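Local coordinates for putative heme binding protein (Tannerella forsythia, PDB 6EU8) that probably binds heme and belongs to the HmuY-like family, here in its apo form, at residues 172-177 with 185-190; 151-156 with 176-181; 18-23 with 181-186; 140-145 with 158-163; 27-32 with 68-73. All blocks are in the same frame, centred on the assembly; numbering follows the deposited sequence.

Contact 1: 172-177 with 185-190; sequences IKFTDA and GHVSFN
Lys173 and Asn190 exchange two backbone hydrogen bonds. Lys173 N reaches Asn190 O at 3.0 Å, and Asn190 N reaches Lys173 O at 2.9 Å. Ser188 O takes the amide of Thr175 at 2.9 Å. It also takes Asp176 N, but this bond is weak. Ser188 N returns a bond to Asp176 O, and Gly185 N binds Ala177 O. Thr175 OG1 donates to Asp176 OD1 at 2.8 Å, on the anti side of the carboxylate and out of its plane. Thr175 OG1 also accepts a hydrogen bond from a water, which donates to Asn190 OD1 as well. Ser14 and Thr16, on the neighbouring strand 11-18, bind Asn190 OD1 and Ser188 OG.

Strands 169-178 and 184-194 form an antiparallel hairpin of the large sheet. Thr175 and Asp176 both face Ser188, a classic beta bulge that shifts the register by one residue. Thr175 CG2 lies 3.7 Å from Asn190 ND2, and the two side chains cross at about a right angle.

The sheet face bearing Phe174 and Phe189 is apolar. These two lie side by side and point the same way, with their ring planes 58° apart. Phe189 CG lies between the backbone N and the carbonyl carbon (chi1 49°). This leads the ring away from 172-177, while CB stays 3.8 Å from Phe174 CD2. Val187 CG1 comes to the edge of the Phe174 ring, 4.0 Å from CD2. Ile172 places CG2 over one face of that ring, toward the rim. The same methyl lies 4.1 Å from Phe189 CB. Beyond them, Ile73 of strand 71-74 packs against Val187 and Phe189.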
# COMPACT_ATOMS: atom_id res chain seq x y z
N ILE A 172 7.83 9.06 -5.12
CA ILE A 172 7.08 9.06 -3.86
C ILE A 172 8.03 9.06 -2.64
O ILE A 172 8.97 8.27 -2.62
CB ILE A 172 6.14 7.82 -3.77
CG1 ILE A 172 5.18 7.73 -4.98
CG2 ILE A 172 5.37 7.84 -2.46
CD1 ILE A 172 4.29 6.48 -5.03
N LYS A 173 7.80 9.98 -1.71
CA LYS A 173 8.52 10.00 -0.43
C LYS A 173 7.50 9.94 0.69
O LYS A 173 6.67 10.85 0.86
CB LYS A 173 9.38 11.27 -0.29
CG LYS A 173 10.23 11.27 0.98
CD LYS A 173 11.62 11.85 0.78
CE LYS A 173 12.30 12.19 2.11
NZ LYS A 173 13.76 11.90 2.11
N PHE A 174 7.54 8.86 1.49
CA PHE A 174 6.63 8.71 2.63
C PHE A 174 7.13 9.56 3.78
O PHE A 174 8.34 9.65 3.98
CB PHE A 174 6.48 7.24 3.06
CG PHE A 174 5.80 6.37 2.03
CD1 PHE A 174 6.54 5.77 1.02
CD2 PHE A 174 4.42 6.17 2.05
CE1 PHE A 174 5.93 4.99 0.04
CE2 PHE A 174 3.81 5.40 1.07
CZ PHE A 174 4.57 4.79 0.08
N THR A 175 6.22 10.25 4.44
CA THR A 175 6.58 11.18 5.51
C THR A 175 6.09 10.80 6.89
O THR A 175 6.73 11.17 7.89
CB THR A 175 6.09 12.62 5.20
OG1 THR A 175 4.66 12.68 5.12
CG2 THR A 175 6.72 13.13 3.91
N ASP A 176 4.97 10.08 6.99
CA ASP A 176 4.39 9.70 8.28
C ASP A 176 3.65 8.36 8.21
O ASP A 176 3.02 8.04 7.18
CB ASP A 176 3.41 10.78 8.81
CG ASP A 176 4.02 12.20 8.86
OD1 ASP A 176 3.96 12.93 7.83
OD2 ASP A 176 4.51 12.61 9.95
N ALA A 177 3.72 7.61 9.31
CA ALA A 177 2.93 6.36 9.49
C ALA A 177 1.93 6.42 10.64
O ALA A 177 1.17 5.45 10.85
CB ALA A 177 3.87 5.21 9.71
N GLY A 185 -1.21 3.67 11.21
CA GLY A 185 -2.05 3.39 10.03
C GLY A 185 -2.56 4.60 9.27
O GLY A 185 -3.28 4.45 8.27
N HIS A 186 -2.19 5.80 9.73
CA HIS A 186 -2.46 7.04 9.01
C HIS A 186 -1.20 7.32 8.21
O HIS A 186 -0.17 7.76 8.75
CB HIS A 186 -2.82 8.18 9.96
CG HIS A 186 -4.07 7.94 10.74
ND1 HIS A 186 -5.33 8.26 10.27
CD2 HIS A 186 -4.26 7.45 11.99
CE1 HIS A 186 -6.24 7.95 11.18
NE2 HIS A 186 -5.62 7.43 12.22
N VAL A 187 -1.26 6.99 6.91
CA VAL A 187 -0.10 6.99 6.04
C VAL A 187 -0.06 8.26 5.21
O VAL A 187 -1.00 8.51 4.44
CB VAL A 187 -0.13 5.74 5.12
CG1 VAL A 187 1.04 5.73 4.15
CG2 VAL A 187 -0.15 4.46 5.96
N SER A 188 1.00 9.06 5.37
CA SER A 188 1.19 10.33 4.60
C SER A 188 2.40 10.25 3.68
O SER A 188 3.41 9.66 4.04
CB SER A 188 1.33 11.54 5.55
OG SER A 188 0.18 11.74 6.32
N PHE A 189 2.28 10.83 2.46
CA PHE A 189 3.39 10.89 1.52
C PHE A 189 3.28 12.11 0.63
O PHE A 189 2.17 12.61 0.40
CB PHE A 189 3.44 9.61 0.64
CG PHE A 189 2.12 9.23 0.02
CD1 PHE A 189 1.19 8.48 0.71
CD2 PHE A 189 1.79 9.64 -1.28
CE1 PHE A 189 -0.05 8.16 0.15
CE2 PHE A 189 0.57 9.31 -1.86
CZ PHE A 189 -0.35 8.57 -1.15
N ASN A 190 4.43 12.57 0.17
CA ASN A 190 4.53 13.59 -0.88
C ASN A 190 4.83 12.85 -2.17
O ASN A 190 5.48 11.81 -2.16
CB ASN A 190 5.67 14.57 -0.54
CG ASN A 190 5.43 15.33 0.75
OD1 ASN A 190 4.29 15.50 1.19
ND2 ASN A 190 6.52 15.81 1.35
O HOH W 1 3.31 14.32 3.43
O HOH W 2 1.56 14.69 7.45

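Contact 2: 151-156 with 176-181; sequences KAPVLS and DATNDK
Leu155 lays its CD2 methyl over one face of the flat peptide group that joins Thr175 to Asp176. The methyl is 3.5 Å from Asp176 N. The pyrrolidine ring of Pro153 is used differently. It turns its CG-CD edge to the other segment, with CG near Ala177 and CD near Thr178. The short strand 154-155 pairs antiparallel with 144-146, and this small two-stranded sheet lies against the corner where the chain turns at Ala177. No hydrogen bond crosses between the two segments. The contact is apolar and near the surface.

Side chains alternate along 153-155. The CB atoms of Pro153 and Leu155 point toward 176-181, whereas that of Val154 points away. Ala177 CB therefore meets two partners, one from each of the inward-pointing residues. Leu155 CD1 is 4.0 Å from it and Pro153 CG is 4.1 Å from it. Leu155 has CG anti to its own carbonyl carbon (chi1 -79°), and its two methyls divide the work. CD1 packs on the alanine methyl, while CD2 covers the peptide group.

Trp143 touches both Leu155 and Ala177, which ties this patch to the core beneath. Pro153 also touches Asn147 and Lys184.

The last touch is at Thr178. Its OG1 sits between the backbone N and the carbonyl carbon (chi1 68°), which leaves CG2 beside the backbone N. The threonine and proline side chains cross obliquely, and Thr178 CG2 is 4.0 Å from Pro153 CD.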
# COMPACT_ATOMS: atom_id res chain seq x y z
N LYS A 151 5.35 0.66 19.78
CA LYS A 151 6.36 1.72 19.67
C LYS A 151 6.34 2.40 18.28
O LYS A 151 5.63 1.93 17.37
CB LYS A 151 7.73 1.14 19.97
CG LYS A 151 7.84 0.69 21.44
CD LYS A 151 9.28 0.63 21.94
CE LYS A 151 9.35 0.40 23.45
NZ LYS A 151 8.51 -0.73 23.94
N ALA A 152 7.05 3.51 18.15
CA ALA A 152 7.05 4.30 16.91
C ALA A 152 7.62 3.52 15.73
O ALA A 152 8.71 2.97 15.84
CB ALA A 152 7.85 5.59 17.08
N PRO A 153 6.91 3.51 14.57
CA PRO A 153 7.55 3.01 13.35
C PRO A 153 8.75 3.88 12.92
O PRO A 153 8.76 5.08 13.19
CB PRO A 153 6.41 3.06 12.32
CG PRO A 153 5.13 3.17 13.09
CD PRO A 153 5.55 3.97 14.31
N VAL A 154 9.74 3.24 12.31
CA VAL A 154 10.93 3.93 11.75
C VAL A 154 10.78 3.86 10.22
O VAL A 154 10.72 2.76 9.66
CB VAL A 154 12.24 3.22 12.17
CG1 VAL A 154 13.47 3.86 11.55
CG2 VAL A 154 12.35 3.27 13.70
N LEU A 155 10.73 5.03 9.56
CA LEU A 155 10.49 5.14 8.09
C LEU A 155 11.79 5.26 7.32
O LEU A 155 12.76 5.86 7.81
CB LEU A 155 9.61 6.36 7.75
CG LEU A 155 8.09 6.31 7.93
CD1 LEU A 155 7.72 6.05 9.39
CD2 LEU A 155 7.45 7.60 7.44
N SER A 156 11.82 4.69 6.12
CA SER A 156 12.92 4.90 5.18
C SER A 156 12.91 6.35 4.73
O SER A 156 11.87 6.97 4.61
CB SER A 156 12.73 4.01 3.95
OG SER A 156 13.68 4.29 2.93
N ASP A 176 4.97 10.08 6.99
CA ASP A 176 4.39 9.70 8.28
C ASP A 176 3.65 8.36 8.21
O ASP A 176 3.02 8.04 7.18
CB ASP A 176 3.41 10.78 8.81
CG ASP A 176 4.02 12.20 8.86
OD1 ASP A 176 3.96 12.93 7.83
OD2 ASP A 176 4.51 12.61 9.95
N ALA A 177 3.72 7.61 9.31
CA ALA A 177 2.93 6.36 9.49
C ALA A 177 1.93 6.42 10.64
O ALA A 177 1.17 5.45 10.85
CB ALA A 177 3.87 5.21 9.71
N THR A 178 1.94 7.53 11.38
CA THR A 178 0.99 7.78 12.44
C THR A 178 0.43 9.20 12.29
O THR A 178 1.06 10.05 11.68
CB THR A 178 1.64 7.68 13.85
OG1 THR A 178 2.57 8.76 14.04
CG2 THR A 178 2.43 6.40 14.02
N ASN A 179 -0.72 9.44 12.90
CA ASN A 179 -1.30 10.80 13.02
C ASN A 179 -0.66 11.54 14.21
O ASN A 179 0.28 11.06 14.82
CB ASN A 179 -2.85 10.73 13.08
CG ASN A 179 -3.39 10.15 14.40
OD1 ASN A 179 -2.63 9.78 15.30
ND2 ASN A 179 -4.70 10.06 14.50
N ASP A 180 -1.18 12.73 14.54
CA ASP A 180 -0.61 13.55 15.63
C ASP A 180 -0.89 12.98 17.05
O ASP A 180 -0.27 13.43 18.02
CB ASP A 180 -1.11 15.00 15.53
CG ASP A 180 -0.60 15.73 14.28
OD1 ASP A 180 0.44 15.35 13.70
OD2 ASP A 180 -1.26 16.71 13.87
N LYS A 181 -1.80 12.01 17.16
CA LYS A 181 -1.99 11.23 18.41
C LYS A 181 -1.23 9.89 18.40
O LYS A 181 -1.49 9.02 19.23
CB LYS A 181 -3.48 11.00 18.68
CG LYS A 181 -4.25 12.27 19.06
CD LYS A 181 -5.36 11.97 20.07
CE LYS A 181 -6.60 11.37 19.41
NZ LYS A 181 -7.50 12.43 18.85

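Contact 3: 18-23 with 181-186; sequences DATKYE and KQEKGH
One backbone hydrogen bond crosses between the segments, from Ala19 N to Gly185 O at 2.8 Å.

Two side-chain carboxylates make hydrogen bonds within their own segments. Asp18 OD1 accepts from Thr20 N at 3.1 Å and from Thr20 OG1 at 2.7 Å. The hydroxyl meets OD1 at its syn lone pair, on the side of the other carboxylate oxygen, and the amide comes nearly along the C-O axis. Glu183 OE1 receives His186 NE2 at 2.9 Å. The oxygen lies in the plane of the imidazole, but the histidine approaches from above the carboxylate plane.

The bond from Thr20 N makes an Asx turn. It falls where strand 11-18 ends beside strand 184-194, at the edge of the antiparallel pairing of Asp18 with His186. Gly185 has a positive phi (108°) that favours glycine. Thr20 O is held by Arg75.

Packing centres on His186. Thr20 CG2 lies over one face of its ring in a CH-pi contact, 3.8 Å from the centroid. The same methyl is 3.5 Å from Lys184 O. Asp18 runs side by side with the imidazole, its CG 3.8 Å from His186 CE1. Lys184 NZ leads away to Asn147 OD1 and a malonate ion, probably from the crystallisation liquor.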
# COMPACT_ATOMS: atom_id res chain seq x y z
N ASP A 18 -6.19 7.16 5.65
CA ASP A 18 -6.59 6.39 6.82
C ASP A 18 -6.65 4.90 6.47
O ASP A 18 -7.68 4.42 5.99
CB ASP A 18 -7.93 6.88 7.37
CG ASP A 18 -8.40 6.11 8.59
OD1 ASP A 18 -7.77 5.12 9.00
OD2 ASP A 18 -9.46 6.50 9.13
N ALA A 19 -5.54 4.21 6.72
CA ALA A 19 -5.43 2.75 6.49
C ALA A 19 -5.40 1.98 7.81
O ALA A 19 -4.82 0.92 7.91
CB ALA A 19 -4.18 2.46 5.65
N THR A 20 -6.11 2.50 8.83
CA THR A 20 -6.10 1.87 10.15
C THR A 20 -6.83 0.52 10.24
O THR A 20 -6.50 -0.30 11.08
CB THR A 20 -6.72 2.82 11.23
OG1 THR A 20 -8.06 3.18 10.87
CG2 THR A 20 -5.84 4.04 11.41
N LYS A 21 -7.82 0.28 9.38
CA LYS A 21 -8.65 -0.94 9.47
C LYS A 21 -8.00 -2.14 8.78
O LYS A 21 -7.63 -2.06 7.59
CB LYS A 21 -10.04 -0.70 8.89
CG LYS A 21 -10.81 0.36 9.67
CD LYS A 21 -12.31 0.37 9.44
CE LYS A 21 -12.98 1.18 10.56
NZ LYS A 21 -14.44 1.41 10.37
N TYR A 22 -7.90 -3.27 9.49
CA TYR A 22 -7.40 -4.53 8.89
C TYR A 22 -8.28 -5.08 7.72
O TYR A 22 -7.76 -5.79 6.83
CB TYR A 22 -7.16 -5.59 9.99
CG TYR A 22 -5.98 -5.28 10.91
CD1 TYR A 22 -4.70 -5.68 10.62
CD2 TYR A 22 -6.19 -4.58 12.11
CE1 TYR A 22 -3.62 -5.38 11.45
CE2 TYR A 22 -5.14 -4.29 12.95
CZ TYR A 22 -3.86 -4.69 12.63
OH TYR A 22 -2.79 -4.39 13.46
N GLU A 23 -9.56 -4.75 7.72
CA GLU A 23 -10.50 -5.25 6.70
C GLU A 23 -10.38 -4.59 5.34
O GLU A 23 -10.93 -5.15 4.38
CB GLU A 23 -11.97 -5.10 7.17
CG GLU A 23 -12.29 -5.82 8.49
CD GLU A 23 -12.14 -4.95 9.73
OE1 GLU A 23 -11.38 -3.94 9.74
OE2 GLU A 23 -12.80 -5.31 10.73
N LYS A 181 -1.80 12.01 17.16
CA LYS A 181 -1.99 11.23 18.41
C LYS A 181 -1.23 9.89 18.40
O LYS A 181 -1.49 9.02 19.23
CB LYS A 181 -3.48 11.00 18.68
CG LYS A 181 -4.25 12.27 19.06
CD LYS A 181 -5.36 11.97 20.07
CE LYS A 181 -6.60 11.37 19.41
NZ LYS A 181 -7.50 12.43 18.85
N GLN A 182 -0.33 9.74 17.43
CA GLN A 182 0.53 8.57 17.30
C GLN A 182 -0.26 7.25 17.06
O GLN A 182 0.23 6.16 17.36
CB GLN A 182 1.53 8.48 18.48
CG GLN A 182 2.61 9.58 18.47
CD GLN A 182 2.09 10.99 18.77
OE1 GLN A 182 2.33 11.93 18.01
NE2 GLN A 182 1.36 11.13 19.85
N GLU A 183 -1.45 7.37 16.47
CA GLU A 183 -2.24 6.17 16.06
C GLU A 183 -1.65 5.61 14.75
O GLU A 183 -1.54 6.34 13.76
CB GLU A 183 -3.73 6.48 15.88
CG GLU A 183 -4.55 5.24 15.51
CD GLU A 183 -6.01 5.48 15.20
OE1 GLU A 183 -6.41 6.62 14.89
OE2 GLU A 183 -6.75 4.48 15.17
N LYS A 184 -1.21 4.35 14.78
CA LYS A 184 -0.62 3.70 13.58
C LYS A 184 -1.64 3.48 12.47
O LYS A 184 -2.78 3.11 12.72
CB LYS A 184 0.04 2.36 13.93
CG LYS A 184 1.20 2.43 14.88
CD LYS A 184 1.90 1.09 15.02
CE LYS A 184 3.02 1.17 16.04
NZ LYS A 184 3.86 -0.03 16.14
N GLY A 185 -1.21 3.67 11.21
CA GLY A 185 -2.05 3.39 10.03
C GLY A 185 -2.56 4.60 9.27
O GLY A 185 -3.28 4.45 8.27
N HIS A 186 -2.19 5.80 9.73
CA HIS A 186 -2.46 7.04 9.01
C HIS A 186 -1.20 7.32 8.21
O HIS A 186 -0.17 7.76 8.75
CB HIS A 186 -2.82 8.18 9.96
CG HIS A 186 -4.07 7.94 10.74
ND1 HIS A 186 -5.33 8.26 10.27
CD2 HIS A 186 -4.26 7.45 11.99
CE1 HIS A 186 -6.24 7.95 11.18
NE2 HIS A 186 -5.62 7.43 12.22

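Contact 4: 140-145 with 158-163; sequences LKTWIV and SVFVVK
Phe160 starts its contact at CB, 3.9 Å from Leu140 CD2. The same leucine methyl follows the ring outward past CG and lies 3.8 Å from Phe160 CD2. The two side chains slide past each other in opposite directions. At CE2 the partner changes. Thr142 OG1 comes to the ring edge in its plane, 3.6 Å from Phe160 CE2, and stays close to CZ. This hydroxyl is hydrogen-bonded to Val139 O. Phe160 CZ, the tip, also lies 3.8 Å from Trp143 N. On the other branch, Phe160 CE1 meets Trp143 CB at 4.0 Å.

The ring thus fits against a 3-10 turn, 140-143, that packs on strand 160-163 of the large sheet. Trp143 N bonds to Leu140 O at 3.1 Å, which closes the turn. No hydrogen bond joins the two segments.

Two residues along the strand, Val162 points to the same side as Phe160. Its CG2 touches Leu140 CD2 at 4.1 Å, so one methyl serves both strand residues. Trp143 has CG between its backbone N and carbonyl carbon (chi1 80°), and its indole leads away from Phe160. There it meets Phe174 and gives NE1 to Phe76 O. Leu140 also packs on Ile78 and Ala85.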
# COMPACT_ATOMS: atom_id res chain seq x y z
N LEU A 140 7.99 -1.56 -2.31
CA LEU A 140 7.31 -0.53 -1.54
C LEU A 140 7.15 -0.92 -0.07
O LEU A 140 7.09 -0.05 0.76
CB LEU A 140 5.98 -0.14 -2.18
CG LEU A 140 6.12 0.51 -3.57
CD1 LEU A 140 4.76 0.62 -4.26
CD2 LEU A 140 6.82 1.84 -3.48
N LYS A 141 7.14 -2.21 0.23
CA LYS A 141 7.03 -2.69 1.65
C LYS A 141 8.16 -2.14 2.50
O LYS A 141 7.98 -1.90 3.72
CB LYS A 141 7.06 -4.22 1.68
CG LYS A 141 6.76 -4.88 3.03
CD LYS A 141 7.05 -6.39 2.97
CE LYS A 141 7.19 -7.02 4.34
NZ LYS A 141 5.87 -7.43 4.87
N THR A 142 9.31 -1.91 1.89
CA THR A 142 10.46 -1.37 2.61
C THR A 142 10.37 0.09 3.05
O THR A 142 11.31 0.60 3.68
CB THR A 142 11.77 -1.59 1.83
OG1 THR A 142 11.87 -0.69 0.71
CG2 THR A 142 11.91 -3.04 1.40
N TRP A 143 9.27 0.80 2.76
CA TRP A 143 9.06 2.16 3.28
C TRP A 143 9.11 2.19 4.83
O TRP A 143 9.44 3.21 5.40
CB TRP A 143 7.76 2.79 2.76
CG TRP A 143 6.44 2.39 3.43
CD1 TRP A 143 5.70 1.26 3.21
CD2 TRP A 143 5.71 3.18 4.37
NE1 TRP A 143 4.57 1.28 4.01
CE2 TRP A 143 4.53 2.47 4.69
CE3 TRP A 143 5.94 4.42 4.96
CZ2 TRP A 143 3.59 2.96 5.60
CZ3 TRP A 143 4.99 4.93 5.85
CH2 TRP A 143 3.82 4.20 6.16
N ILE A 144 8.77 1.06 5.46
CA ILE A 144 8.96 0.87 6.92
C ILE A 144 10.26 0.09 7.12
O ILE A 144 10.41 -1.03 6.64
CB ILE A 144 7.77 0.06 7.50
CG1 ILE A 144 6.44 0.81 7.35
CG2 ILE A 144 8.04 -0.38 8.95
CD1 ILE A 144 6.36 2.14 8.05
N VAL A 145 11.21 0.68 7.85
CA VAL A 145 12.42 -0.02 8.25
C VAL A 145 12.09 -0.99 9.43
O VAL A 145 12.51 -2.15 9.40
CB VAL A 145 13.53 0.95 8.69
CG1 VAL A 145 14.79 0.18 9.17
CG2 VAL A 145 13.88 1.92 7.56
N SER A 158 14.26 7.02 1.73
CA SER A 158 14.43 6.87 0.27
C SER A 158 13.25 7.44 -0.53
O SER A 158 12.09 7.35 -0.13
CB SER A 158 14.64 5.42 -0.12
OG SER A 158 15.75 4.83 0.57
N VAL A 159 13.58 8.03 -1.68
CA VAL A 159 12.59 8.31 -2.74
C VAL A 159 12.38 7.03 -3.54
O VAL A 159 13.33 6.44 -4.07
CB VAL A 159 13.06 9.45 -3.70
CG1 VAL A 159 12.09 9.68 -4.85
CG2 VAL A 159 13.18 10.77 -2.93
N PHE A 160 11.11 6.59 -3.62
CA PHE A 160 10.68 5.49 -4.48
C PHE A 160 10.22 6.01 -5.85
O PHE A 160 9.72 7.12 -5.95
CB PHE A 160 9.54 4.64 -3.83
CG PHE A 160 9.95 3.96 -2.55
CD1 PHE A 160 9.88 4.64 -1.34
CD2 PHE A 160 10.38 2.66 -2.55
CE1 PHE A 160 10.29 4.03 -0.13
CE2 PHE A 160 10.77 2.04 -1.35
CZ PHE A 160 10.72 2.73 -0.14
N VAL A 161 10.43 5.19 -6.88
CA VAL A 161 9.85 5.48 -8.19
C VAL A 161 8.97 4.29 -8.59
O VAL A 161 9.40 3.14 -8.55
CB VAL A 161 10.90 5.78 -9.27
CG1 VAL A 161 10.19 6.10 -10.59
CG2 VAL A 161 11.79 6.97 -8.84
N VAL A 162 7.74 4.60 -8.99
CA VAL A 162 6.76 3.60 -9.42
C VAL A 162 6.32 3.91 -10.85
O VAL A 162 5.89 5.03 -11.12
CB VAL A 162 5.52 3.59 -8.50
CG1 VAL A 162 4.68 2.36 -8.76
CG2 VAL A 162 5.92 3.61 -7.01
N LYS A 163 6.39 2.89 -11.71
CA LYS A 163 5.91 2.94 -13.12
C LYS A 163 4.56 2.27 -13.21
O LYS A 163 4.40 1.13 -12.71
CB LYS A 163 6.86 2.18 -14.05
CG LYS A 163 8.28 2.71 -14.15
CD LYS A 163 9.30 1.70 -14.69
CE LYS A 163 9.22 1.50 -16.18
NZ LYS A 163 10.52 0.94 -16.66

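Contact 5: 27-32 with 68-73; sequences YVNLET and KWHIAI
Tyr27 has CG anti to its carbonyl carbon (chi1 -57°), while Trp69 has CG between its backbone N and carbonyl carbon (chi1 65°). These torsions bring the rings together edge-to-face. The edge of Tyr27 points at the indole face, with planes 71° apart. Tyr27 CD2 sits over the indole centre, 3.7 Å from Trp69 CE2, and Tyr27 CB makes a CH-pi contact with the five-membered ring. Ala72 CB is also 3.7 Å from Tyr27 CD2.

Strands 24-28 and 71-74 are antiparallel neighbours in the four-stranded sheet. Val28 N bonds Ile71 O at 2.8 Å. Val28 O takes His70 N at 2.9 Å and, weakly, Ile71 N. Both residues face Val28, a classic beta bulge.

After the bulge, side chains of one segment bond to the backbone of the other. Leu30 N donates to His70 ND1 at 3.0 Å, so ND1 acts as an acceptor here. Asn29 is used at both ends. Its ND2 reaches Lys68 O at 2.9 Å, coming from above the carbonyl plane. Its OD1 accepts Thr32 N at 2.9 Å in an Asx motif and lies 3.4 Å from His70 CE1. Phe164 and Phe193 also meet the His70 ring.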
# COMPACT_ATOMS: atom_id res chain seq x y z
N TYR A 27 -7.80 2.68 -2.36
CA TYR A 27 -7.28 2.81 -3.73
C TYR A 27 -7.08 4.29 -4.06
O TYR A 27 -7.98 5.09 -3.80
CB TYR A 27 -8.25 2.11 -4.72
CG TYR A 27 -8.49 0.64 -4.39
CD1 TYR A 27 -9.50 0.23 -3.49
CD2 TYR A 27 -7.67 -0.35 -4.91
CE1 TYR A 27 -9.68 -1.11 -3.16
CE2 TYR A 27 -7.83 -1.71 -4.57
CZ TYR A 27 -8.85 -2.08 -3.70
OH TYR A 27 -9.03 -3.42 -3.35
N VAL A 28 -5.90 4.65 -4.57
CA VAL A 28 -5.48 6.07 -4.73
C VAL A 28 -5.12 6.39 -6.19
O VAL A 28 -4.26 5.75 -6.78
CB VAL A 28 -4.24 6.41 -3.85
CG1 VAL A 28 -3.86 7.91 -3.92
CG2 VAL A 28 -4.45 5.98 -2.40
N ASN A 29 -5.80 7.43 -6.74
CA ASN A 29 -5.48 8.01 -8.04
C ASN A 29 -4.55 9.21 -7.83
O ASN A 29 -4.98 10.23 -7.26
CB ASN A 29 -6.77 8.46 -8.73
CG ASN A 29 -6.57 8.87 -10.18
OD1 ASN A 29 -5.63 9.60 -10.50
ND2 ASN A 29 -7.43 8.38 -11.06
N LEU A 30 -3.30 9.06 -8.22
CA LEU A 30 -2.28 10.12 -8.06
C LEU A 30 -2.42 11.25 -9.07
O LEU A 30 -1.94 12.37 -8.81
CB LEU A 30 -0.89 9.51 -8.14
CG LEU A 30 -0.56 8.45 -7.09
CD1 LEU A 30 0.72 7.71 -7.46
CD2 LEU A 30 -0.46 9.09 -5.70
N GLU A 31 -3.09 10.99 -10.20
CA GLU A 31 -3.30 12.02 -11.22
C GLU A 31 -4.37 13.00 -10.74
O GLU A 31 -4.16 14.21 -10.79
CB GLU A 31 -3.66 11.41 -12.59
CG GLU A 31 -3.79 12.46 -13.72
CD GLU A 31 -3.78 11.90 -15.14
OE1 GLU A 31 -3.84 10.67 -15.36
OE2 GLU A 31 -3.70 12.72 -16.07
N THR A 32 -5.49 12.48 -10.26
CA THR A 32 -6.65 13.27 -9.84
C THR A 32 -6.77 13.55 -8.34
O THR A 32 -7.50 14.44 -7.93
CB THR A 32 -7.96 12.57 -10.24
OG1 THR A 32 -8.09 11.33 -9.54
CG2 THR A 32 -8.01 12.32 -11.74
N LYS A 68 -10.23 5.14 -11.71
CA LYS A 68 -8.90 4.66 -12.08
C LYS A 68 -8.00 4.86 -10.86
O LYS A 68 -8.24 5.76 -10.07
CB LYS A 68 -8.31 5.45 -13.26
CG LYS A 68 -8.86 5.07 -14.63
CD LYS A 68 -8.13 5.84 -15.72
CE LYS A 68 -8.49 5.37 -17.12
NZ LYS A 68 -9.73 6.04 -17.60
N TRP A 69 -6.97 4.03 -10.73
CA TRP A 69 -6.08 4.12 -9.56
C TRP A 69 -4.69 3.57 -9.85
O TRP A 69 -4.49 2.79 -10.79
CB TRP A 69 -6.75 3.46 -8.33
CG TRP A 69 -6.95 1.99 -8.49
CD1 TRP A 69 -7.97 1.36 -9.15
CD2 TRP A 69 -6.09 0.95 -8.01
NE1 TRP A 69 -7.80 0.00 -9.12
CE2 TRP A 69 -6.65 -0.28 -8.42
CE3 TRP A 69 -4.90 0.94 -7.26
CZ2 TRP A 69 -6.05 -1.52 -8.12
CZ3 TRP A 69 -4.31 -0.27 -6.98
CH2 TRP A 69 -4.88 -1.49 -7.39
N HIS A 70 -3.71 3.99 -9.02
CA HIS A 70 -2.32 3.72 -9.20
C HIS A 70 -1.69 2.89 -8.07
O HIS A 70 -0.94 1.94 -8.35
CB HIS A 70 -1.59 5.04 -9.34
CG HIS A 70 -2.09 5.85 -10.50
ND1 HIS A 70 -2.96 6.90 -10.34
CD2 HIS A 70 -1.88 5.72 -11.83
CE1 HIS A 70 -3.26 7.40 -11.53
NE2 HIS A 70 -2.63 6.70 -12.44
N ILE A 71 -1.96 3.28 -6.83
CA ILE A 71 -1.47 2.53 -5.65
C ILE A 71 -2.63 2.28 -4.69
O ILE A 71 -3.65 2.96 -4.74
CB ILE A 71 -0.29 3.22 -4.91
CG1 ILE A 71 -0.69 4.54 -4.26
CG2 ILE A 71 0.92 3.41 -5.84
CD1 ILE A 71 0.37 5.07 -3.31
N ALA A 72 -2.50 1.26 -3.83
CA ALA A 72 -3.48 0.95 -2.78
C ALA A 72 -2.78 0.56 -1.49
O ALA A 72 -1.69 -0.03 -1.52
CB ALA A 72 -4.43 -0.14 -3.21
N ILE A 73 -3.41 0.91 -0.37
CA ILE A 73 -2.81 0.83 0.95
C ILE A 73 -3.75 0.06 1.90
O ILE A 73 -4.96 0.34 1.98
CB ILE A 73 -2.49 2.25 1.51
CG1 ILE A 73 -1.61 3.05 0.51
CG2 ILE A 73 -1.81 2.17 2.89
CD1 ILE A 73 -1.30 4.46 0.99

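Overall arrangement
Contacts 4 and 5 are buried, contacts 1 and 3 partly so, and contact 2 lies at the surface. Contacts 1, 2 and 3 converge on the hairpin of strands 169-178 and 184-194. Contact 1 pairs its strands, contact 2 covers its corner, and contact 3 adds the end of strand 11-18. Trp143 of contact 4 packs on Phe174 and Ala177, linking it to contacts 1 and 2. Contact 5, in the four-stranded sheet, meets contact 1 through Phe189, Leu30 and Ile73. Contacts 1 and 5 each contain a bulge. Contact 1 is bonded across by backbone groups; contact 5 adds side-chain bonds and an aromatic pair. Contacts 2 and 4 have no crossing hydrogen bond. Contact 3 mixes one backbone bond with histidine packing.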